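Mandelate racemase / muconate lactonizing enzyme family protein (Agrobacterium tumefaciens, PDB 4DXK) belongs to the mandelate racemase subgroup of the enolase superfamily, binds a metal ion in its barrel domain and probably acts as a lyase or isomerase. Local coordinates at residues 109-115 with 333-339; 3-7 with 393-397. All blocks are in the same frame, centred on the assembly; numbering follows the deposited sequence. Where two conformers were deposited one is given.

Contact 1: residues 109-115 with 333-339; sequences GFSRREI and SLNAPNA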
loop_
_atom_site.group_PDB
_atom_site.type_symbol
_atom_site.label_atom_id
_atom_site.label_comp_id
_atom_site.label_asym_id
_atom_site.label_seq_id
_atom_site.Cartn_x
_atom_site.Cartn_y
_atom_site.Cartn_z
ATOM N N GLY A 109 9.433 -33.847 -18.894
ATOM C CA GLY A 109 10.361 -34.870 -18.456
ATOM C C GLY A 109 10.144 -35.367 -17.043
ATOM O O GLY A 109 9.492 -34.700 -16.234
ATOM N N PHE A 110 10.685 -36.540 -16.745
ATOM C CA PHE A 110 10.655 -37.083 -15.389
ATOM C C PHE A 110 11.715 -36.397 -14.541
ATOM O O PHE A 110 12.871 -36.842 -14.497
ATOM C CB PHE A 110 10.939 -38.583 -15.409
ATOM C CG PHE A 110 9.810 -39.419 -15.940
ATOM C CD1 PHE A 110 9.659 -39.631 -17.309
ATOM C CD2 PHE A 110 8.924 -40.032 -15.066
ATOM C CE1 PHE A 110 8.625 -40.427 -17.796
ATOM C CE2 PHE A 110 7.880 -40.822 -15.542
ATOM C CZ PHE A 110 7.731 -41.023 -16.911
ATOM N N SER A 111 11.339 -35.335 -13.842
ATOM C CA SER A 111 12.280 -34.653 -12.970
ATOM C C SER A 111 12.652 -35.513 -11.768
ATOM O O SER A 111 13.717 -35.337 -11.178
ATOM C CB SER A 111 11.723 -33.300 -12.559
ATOM O OG SER A 111 11.433 -32.531 -13.718
ATOM N N ARG A 112 11.769 -36.445 -11.426
ATOM C CA ARG A 112 12.039 -37.484 -10.435
ATOM C C ARG A 112 11.329 -38.735 -10.941
ATOM O O ARG A 112 10.406 -38.651 -11.759
ATOM C CB ARG A 112 11.522 -37.065 -9.048
ATOM C CG ARG A 112 10.033 -36.700 -9.032
ATOM C CD ARG A 112 9.563 -36.106 -7.698
ATOM N NE ARG A 112 10.272 -34.872 -7.380
ATOM C CZ ARG A 112 9.959 -33.675 -7.868
ATOM N NH1 ARG A 112 8.928 -33.523 -8.686
ATOM N NH2 ARG A 112 10.689 -32.617 -7.532
ATOM N N ARG A 113 11.745 -39.889 -10.434
ATOM C CA ARG A 113 11.193 -41.167 -10.864
ATOM C C ARG A 113 10.086 -41.642 -9.926
ATOM O O ARG A 113 9.279 -42.500 -10.277
ATOM C CB ARG A 113 12.308 -42.212 -10.940
ATOM C CG ARG A 113 13.350 -41.935 -12.014
ATOM C CD ARG A 113 12.754 -42.102 -13.403
ATOM N NE ARG A 113 13.642 -41.597 -14.446
ATOM C CZ ARG A 113 13.353 -41.608 -15.744
ATOM N NH1 ARG A 113 12.198 -42.103 -16.167
ATOM N NH2 ARG A 113 14.218 -41.122 -16.620
ATOM N N GLU A 114 10.060 -41.074 -8.727
ATOM C CA GLU A 114 9.027 -41.376 -7.747
ATOM C C GLU A 114 8.946 -40.170 -6.832
ATOM O O GLU A 114 9.864 -39.340 -6.804
ATOM C CB GLU A 114 9.380 -42.632 -6.950
ATOM C CG GLU A 114 10.647 -42.491 -6.125
ATOM C CD GLU A 114 11.069 -43.785 -5.448
ATOM O OE1 GLU A 114 10.340 -44.796 -5.569
ATOM O OE2 GLU A 114 12.136 -43.788 -4.796
ATOM N N ILE A 115 7.859 -40.071 -6.077
ATOM C CA ILE A 115 7.680 -38.950 -5.175
ATOM C C ILE A 115 7.044 -39.435 -3.888
ATOM O O ILE A 115 6.252 -40.375 -3.884
ATOM C CB ILE A 115 6.828 -37.813 -5.813
ATOM C CG1 ILE A 115 6.887 -36.535 -4.961
ATOM C CG2 ILE A 115 5.395 -38.272 -6.035
ATOM C CD1 ILE A 115 6.171 -35.353 -5.588
ATOM N N SER A 333 3.239 -34.720 -10.803
ATOM C CA SER A 333 4.148 -34.681 -9.666
ATOM C C SER A 333 5.544 -35.202 -9.982
ATOM O O SER A 333 6.489 -34.826 -9.304
ATOM C CB SER A 333 3.554 -35.456 -8.493
ATOM O OG SER A 333 2.443 -34.760 -7.962
ATOM N N LEU A 334 5.685 -36.076 -10.978
ATOM C CA LEU A 334 7.016 -36.529 -11.368
ATOM C C LEU A 334 7.705 -35.502 -12.256
ATOM O O LEU A 334 8.931 -35.432 -12.303
ATOM C CB LEU A 334 6.963 -37.889 -12.070
ATOM C CG LEU A 334 6.411 -39.031 -11.214
ATOM C CD1 LEU A 334 6.585 -40.343 -11.956
ATOM C CD2 LEU A 334 7.051 -39.124 -9.847
ATOM N N ASN A 335 6.925 -34.698 -12.970
ATOM C CA ASN A 335 7.499 -33.664 -13.815
ATOM C C ASN A 335 7.812 -32.354 -13.087
ATOM O O ASN A 335 8.900 -31.807 -13.219
ATOM C CB ASN A 335 6.593 -33.345 -15.004
ATOM C CG ASN A 335 6.985 -32.059 -15.667
ATOM O OD1 ASN A 335 6.344 -31.016 -15.452
ATOM N ND2 ASN A 335 8.078 -32.090 -16.408
ATOM N N ALA A 336 6.845 -31.820 -12.351
ATOM C CA ALA A 336 6.980 -30.464 -11.828
ATOM C C ALA A 336 8.104 -30.402 -10.808
ATOM O O ALA A 336 8.046 -31.089 -9.801
ATOM C CB ALA A 336 5.681 -30.007 -11.206
ATOM N N PRO A 337 9.133 -29.572 -11.048
ATOM C CA PRO A 337 10.236 -29.557 -10.082
ATOM C C PRO A 337 9.804 -29.194 -8.666
ATOM O O PRO A 337 10.406 -29.668 -7.703
ATOM C CB PRO A 337 11.197 -28.514 -10.668
ATOM C CG PRO A 337 10.979 -28.649 -12.147
ATOM C CD PRO A 337 9.477 -28.839 -12.281
ATOM N N ASN A 338 8.743 -28.407 -8.530
ATOM C CA ASN A 338 8.265 -27.987 -7.214
ATOM C C ASN A 338 7.143 -28.857 -6.652
ATOM O O ASN A 338 6.499 -28.457 -5.691
ATOM C CB ASN A 338 7.828 -26.515 -7.223
ATOM C CG ASN A 338 6.636 -26.270 -8.114
ATOM O OD1 ASN A 338 6.468 -26.952 -9.128
ATOM N ND2 ASN A 338 5.805 -25.294 -7.755
ATOM N N ALA A 339 6.906 -30.043 -7.214
ATOM C CA ALA A 339 5.942 -30.955 -6.581
ATOM C C ALA A 339 6.520 -31.476 -5.263
ATOM O O ALA A 339 7.639 -31.992 -5.222
ATOM C CB ALA A 339 5.583 -32.107 -7.500
#

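Contact 2: residues 3-7 with 393-397; sequences ITKLE and RFSDA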
loop_
_atom_site.group_PDB
_atom_site.type_symbol
_atom_site.label_atom_id
_atom_site.label_comp_id
_atom_site.label_asym_id
_atom_site.label_seq_id
_atom_site.Cartn_x
_atom_site.Cartn_y
_atom_site.Cartn_z
ATOM N N ILE A 3 -11.148 -35.999 -33.523
ATOM C CA ILE A 3 -12.066 -36.568 -32.549
ATOM C C ILE A 3 -13.332 -37.017 -33.272
ATOM O O ILE A 3 -13.908 -36.264 -34.066
ATOM C CB ILE A 3 -12.417 -35.533 -31.469
ATOM C CG1 ILE A 3 -11.162 -35.164 -30.666
ATOM C CG2 ILE A 3 -13.531 -36.050 -30.566
ATOM C CD1 ILE A 3 -11.344 -33.968 -29.749
ATOM N N THR A 4 -13.752 -38.250 -33.012
ATOM C CA THR A 4 -14.941 -38.795 -33.654
ATOM C C THR A 4 -16.110 -38.972 -32.695
ATOM O O THR A 4 -17.268 -38.877 -33.106
ATOM C CB THR A 4 -14.644 -40.159 -34.280
ATOM O OG1 THR A 4 -13.982 -40.965 -33.299
ATOM C CG2 THR A 4 -13.769 -40.007 -35.524
ATOM N N LYS A 5 -15.825 -39.332 -31.446
ATOM C CA LYS A 5 -16.888 -39.592 -30.471
ATOM C C LYS A 5 -16.482 -39.143 -29.081
ATOM O O LYS A 5 -15.309 -39.212 -28.717
ATOM C CB LYS A 5 -17.217 -41.088 -30.390
ATOM C CG LYS A 5 -17.520 -41.768 -31.701
ATOM C CD LYS A 5 -17.552 -43.281 -31.539
ATOM C CE LYS A 5 -18.489 -43.706 -30.420
ATOM N NZ LYS A 5 -18.639 -45.194 -30.342
ATOM N N LEU A 6 -17.462 -38.697 -28.304
ATOM C CA LEU A 6 -17.278 -38.484 -26.876
ATOM C C LEU A 6 -18.149 -39.469 -26.140
ATOM O O LEU A 6 -19.361 -39.553 -26.383
ATOM C CB LEU A 6 -17.688 -37.081 -26.444
ATOM C CG LEU A 6 -16.873 -35.876 -26.876
ATOM C CD1 LEU A 6 -17.240 -34.671 -26.000
ATOM C CD2 LEU A 6 -15.376 -36.174 -26.831
ATOM N N GLU A 7 -17.540 -40.214 -25.232
ATOM C CA GLU A 7 -18.236 -41.236 -24.468
ATOM C C GLU A 7 -18.113 -40.886 -22.992
ATOM O O GLU A 7 -17.023 -40.552 -22.519
ATOM C CB GLU A 7 -17.612 -42.604 -24.753
ATOM C CG GLU A 7 -18.117 -43.727 -23.862
ATOM C CD GLU A 7 -17.407 -45.044 -24.125
ATOM O OE1 GLU A 7 -16.389 -45.060 -24.854
ATOM O OE2 GLU A 7 -17.864 -46.074 -23.598
ATOM N N ARG A 393 -22.983 -43.025 -22.274
ATOM C CA ARG A 393 -23.649 -42.159 -23.235
ATOM C C ARG A 393 -22.633 -41.687 -24.264
ATOM O O ARG A 393 -21.470 -41.433 -23.934
ATOM C CB ARG A 393 -24.297 -40.964 -22.548
ATOM C CG ARG A 393 -25.076 -40.099 -23.511
ATOM C CD ARG A 393 -25.806 -38.967 -22.822
ATOM N NE ARG A 393 -26.311 -38.028 -23.816
ATOM C CZ ARG A 393 -26.762 -36.813 -23.537
ATOM N NH1 ARG A 393 -26.761 -36.375 -22.283
ATOM N NH2 ARG A 393 -27.197 -36.031 -24.515
ATOM N N PHE A 394 -23.072 -41.574 -25.512
ATOM C CA PHE A 394 -22.197 -41.221 -26.621
ATOM C C PHE A 394 -22.689 -39.997 -27.382
ATOM O O PHE A 394 -23.897 -39.811 -27.549
ATOM C CB PHE A 394 -22.126 -42.384 -27.614
ATOM C CG PHE A 394 -21.473 -43.621 -27.067
ATOM C CD1 PHE A 394 -22.213 -44.558 -26.360
ATOM C CD2 PHE A 394 -20.122 -43.849 -27.273
ATOM C CE1 PHE A 394 -21.611 -45.703 -25.860
ATOM C CE2 PHE A 394 -19.515 -44.992 -26.781
ATOM C CZ PHE A 394 -20.264 -45.916 -26.071
ATOM N N SER A 395 -21.747 -39.183 -27.852
ATOM C CA SER A 395 -22.012 -38.163 -28.863
ATOM C C SER A 395 -21.100 -38.406 -30.052
ATOM O O SER A 395 -19.929 -38.754 -29.886
ATOM C CB SER A 395 -21.713 -36.766 -28.333
ATOM O OG SER A 395 -22.669 -36.333 -27.386
ATOM N N ASP A 396 -21.631 -38.191 -31.248
ATOM C CA ASP A 396 -20.829 -38.247 -32.464
ATOM C C ASP A 396 -21.355 -37.225 -33.468
ATOM O O ASP A 396 -22.203 -36.399 -33.126
ATOM C CB ASP A 396 -20.793 -39.663 -33.058
ATOM C CG ASP A 396 -22.177 -40.227 -33.352
ATOM O OD1 ASP A 396 -23.157 -39.456 -33.471
ATOM O OD2 ASP A 396 -22.273 -41.465 -33.488
ATOM N N ALA A 397 -20.858 -37.285 -34.698
ATOM C CA ALA A 397 -21.221 -36.295 -35.709
ATOM C C ALA A 397 -22.732 -36.263 -35.954
ATOM O O ALA A 397 -23.307 -35.208 -36.211
ATOM C CB ALA A 397 -20.470 -36.557 -37.005
HETATM O O HOH W 1 -18.349 -38.680 -35.518
#

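Contact 1: residues 109-115 with 333-339
Arg112 and the carbonyls at the end of helix 323-335 and in the turn that follows it dominate this contact. NH1 of Arg112 gives a nearly straight bond to Ala336 O (2.8 Å, 171°) and a second to Ser333 O at 2.8 Å. Ala336 O lies in the guanidinium plane, while NH1 stands above the plane of that carbonyl. NH2 of Arg112 reaches Pro337 O at 3.0 Å. A bend at chi3 (61°) turns the guanidinium back over the helix end, where Ala339 O lies over one of its faces. Ala336 O also accepts from Ala339 N, on the opposite face of its plane, within the type I turn 336-339. Nearby, Leu334 O takes Arg112 N and, weakly, Ser111 N, while Ser111 OG donates to Asn335 O at 2.7 Å. The amide of Asn335 meets Gly109 O in plane, on a lone pair (ND2 to O 3.0 Å), and ND2 also bonds Asp62 of the second subunit. Farther out, Leu334 wedges CD1 against the edge of the Phe110 ring, 3.8 Å from CE2, and lays CD2 on Glu114 CA; Ile115 CD1 packs on Ala339 CB. Carbonyls of the last helical turn and of the turn after it thus find donors in the 109-115 loop, and the arginine's charge probably suits the negative end of the helix dipole.

Contact 2: residues 3-7 with 393-397
Leu6 and Ser395 form an antiparallel hydrogen-bonded pair. Leu6 N reaches Ser395 O at 2.9 Å, and Ser395 N returns to Leu6 O at 2.8 Å with an N-H...O angle of 163°. Both carbonyls also receive CA-H...O contacts, from Lys5 CA to Ser395 O and from Phe394 CA to Leu6 O. On one face of the sheet the Phe394 ring meets Glu7 and Lys5. Phe394 and Glu7 form a non-hydrogen-bonded pair and their side chains run alongside each other, with CE2 of Phe394 3.4 Å from CD of Glu7 and the carboxylate plane turned 29° from the ring. Lys5, bent at chi3 (53°), brings its end up to the ring at a slant, CE 3.5 Å from Phe394 CD2. CG of Lys5 lies beside CB of Asp396. Beyond this pairing, strand 390-396 near the C-terminus adds to the outer side of the N-terminal strand 3-11, ending the antiparallel sheet 30-35, 17-24, 3-11, 390-396 of the enolase-type N-terminal domain. On the other side of strand 3-11, Thr4 and Lys5 both face His23 in a classic beta bulge. Where the pairing runs out, a water donates to Thr4 O and accepts from Ala397 N at 3.0 Å. A second shell fixes the polar ends: Glu7 bonds His23 through OE1 and forms a salt bridge to Arg392 through OE2, while Ser395 OG bonds His46. On the Leu6 face, helices 38-53 and 79-99 pack through Ile49 and Phe87.

The two contacts share no helix or strand, and their nearest atoms are about 23 Å apart. Contact 1 joins the loop leading into strand 115-118 to the end of a helix in the barrel domain, and a second subunit packs against it; contact 2 ties the two chain ends into the N-terminal sheet, farther from the chain centre and without touching another subunit. Both are partly buried. In contact 1 mostly side-chain donors serve carbonyls at and just past a helix end, whereas in contact 2 regular backbone pairing carries the join and charged side chains flank an exposed ring. Along the sequence, the partners of contact 2 enclose both segments of contact 1.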